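Local coordinates for protein AlkD2 (Streptococcus mutans, PDB 6M9M) that is of unknown function but binds inosine-5'-monophosphate and belongs to the HEAT-like repeat family of DNA glycosylases, at residues K105-L108 and P109-E113. Numbering follows the deposited sequence. Where two conformers were deposited one is given.
Sequences KKAL and PIIDE
The carbonyls of Ala-107 and Leu-108 accept the N-H groups of Ile-111 and Asp-112 where the type I beta turn from Lys-105 to Leu-108 runs straight into helix 108-115, whose first residue is Leu-108. The Ala-107 O accepts the Ile-111 N at 3.0 Å in an almost straight bond (N-H...O 171°), and a weak, bent bond from the Ile-110 N reaches the same oxygen. One residue on, Asp-112 N donates to Leu-108 O at 2.9 Å, continuing the i to i+4 ladder that Ile-111 N to Ala-107 O opens. Pro-109, the second residue of the helix, lies in the first turn, where N-H groups have no i-4 carbonyl of the helix to pair with, so the missing N-H costs no helix bond.

The exposed proline ring has its CD 3.5 Å from Leu-108 CB and the same distance from Lys-106 O. Ile-111 points back toward the turn. With CG1 anti to its carbonyl carbon (chi1 -66°), the branch passes alongside the Ala-107 carbonyl and sets CD1 4.1 Å from Ala-107 CB; the same methyl meets Leu-108 CD2 more loosely, at 4.3 Å. Ala-107 and Ile-111 thereby form one apolar patch that packs on Cys-99 of helix 85-102, while Leu-108 reaches across to Tyr-138 and Phe-139. Asp-112 folds back beside the Leu-108 O, its OD2 3.3 Å away as a second acceptor rather than a bond partner, and its OD1 forms a salt bridge with Arg-149.

This is a helix N-terminus in an alpha-helical repeat fold, joining the loop after helix 85-102 to the next helix. Backbone bonds set the first turn, Ala-107 and Ile-111 seat it on the preceding helix, and the Arg-149 salt bridge probably helps to hold the Asp-112 carboxylate in place.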
loop_
_atom_site.group_PDB
_atom_site.type_symbol
_atom_site.label_atom_id
_atom_site.label_comp_id
_atom_site.label_asym_id
_atom_site.label_seq_id
_atom_site.Cartn_x
_atom_site.Cartn_y
_atom_site.Cartn_z
ATOM N N LYS A 105 -14.797 4.481 -1.776
ATOM C CA LYS A 105 -15.367 5.801 -1.529
ATOM C C LYS A 105 -15.385 6.123 -0.040
ATOM O O LYS A 105 -15.002 7.228 0.363
ATOM C CB LYS A 105 -16.761 5.919 -2.132
ATOM C CG LYS A 105 -17.373 7.336 -2.021
ATOM C CD LYS A 105 -18.715 7.377 -2.731
ATOM C CE LYS A 105 -19.378 8.743 -2.643
ATOM N NZ LYS A 105 -19.770 9.109 -1.258
ATOM N N LYS A 106 -15.801 5.168 0.796
ATOM C CA LYS A 106 -15.825 5.401 2.234
ATOM C C LYS A 106 -14.429 5.563 2.815
ATOM O O LYS A 106 -14.279 6.199 3.860
ATOM C CB LYS A 106 -16.591 4.292 2.943
ATOM C CG LYS A 106 -18.101 4.370 2.730
ATOM C CD LYS A 106 -18.830 3.229 3.425
ATOM C CE LYS A 106 -20.341 3.378 3.307
ATOM N NZ LYS A 106 -21.093 2.423 4.157
ATOM N N ALA A 107 -13.411 5.030 2.146
ATOM C CA ALA A 107 -12.035 5.093 2.604
ATOM C C ALA A 107 -11.326 6.396 2.244
ATOM O O ALA A 107 -10.196 6.599 2.697
ATOM C CB ALA A 107 -11.238 3.936 1.992
ATOM N N LEU A 108 -11.941 7.288 1.468
ATOM C CA LEU A 108 -11.224 8.458 0.971
ATOM C C LEU A 108 -10.545 9.270 2.075
ATOM O O LEU A 108 -9.393 9.697 1.873
ATOM C CB LEU A 108 -12.146 9.363 0.147
ATOM C CG LEU A 108 -12.624 8.775 -1.181
ATOM C CD1 LEU A 108 -13.650 9.737 -1.779
ATOM C CD2 LEU A 108 -11.481 8.561 -2.150
ATOM N N PRO A 109 -11.166 9.534 3.230
ATOM C CA PRO A 109 -10.445 10.330 4.242
ATOM C C PRO A 109 -9.176 9.661 4.730
ATOM O O PRO A 109 -8.189 10.345 5.041
ATOM C CB PRO A 109 -11.478 10.496 5.365
ATOM C CG PRO A 109 -12.815 10.355 4.671
ATOM C CD PRO A 109 -12.574 9.303 3.623
ATOM N N ILE A 110 -9.172 8.328 4.809
ATOM C CA ILE A 110 -7.984 7.603 5.242
ATOM C C ILE A 110 -6.924 7.607 4.148
ATOM O O ILE A 110 -5.734 7.778 4.423
ATOM C CB ILE A 110 -8.375 6.176 5.664
ATOM C CG1 ILE A 110 -9.407 6.183 6.784
ATOM C CG2 ILE A 110 -7.150 5.388 6.046
ATOM C CD1 ILE A 110 -9.000 6.899 7.991
ATOM N N ILE A 111 -7.333 7.385 2.899
ATOM C CA ILE A 111 -6.417 7.519 1.775
ATOM C C ILE A 111 -5.730 8.881 1.836
ATOM O O ILE A 111 -4.498 8.990 1.746
ATOM C CB ILE A 111 -7.174 7.291 0.455
ATOM C CG1 ILE A 111 -7.663 5.838 0.362
ATOM C CG2 ILE A 111 -6.292 7.627 -0.736
ATOM C CD1 ILE A 111 -8.671 5.599 -0.729
ATOM N N ASP A 112 -6.515 9.943 2.021
ATOM C CA ASP A 112 -5.933 11.282 2.039
ATOM C C ASP A 112 -4.986 11.453 3.222
ATOM O O ASP A 112 -3.936 12.090 3.102
ATOM C CB ASP A 112 -7.061 12.321 2.035
ATOM C CG ASP A 112 -7.803 12.353 0.702
ATOM O OD1 ASP A 112 -7.194 11.937 -0.303
ATOM O OD2 ASP A 112 -8.980 12.770 0.644
ATOM N N GLU A 113 -5.336 10.889 4.372
ATOM C CA GLU A 113 -4.459 10.950 5.539
ATOM C C GLU A 113 -3.127 10.257 5.273
ATOM O O GLU A 113 -2.062 10.801 5.575
ATOM C CB GLU A 113 -5.205 10.313 6.706
ATOM C CG GLU A 113 -4.499 10.219 8.008
ATOM C CD GLU A 113 -5.450 9.676 9.075
ATOM O OE1 GLU A 113 -5.499 8.446 9.266
ATOM O OE2 GLU A 113 -6.191 10.473 9.685
#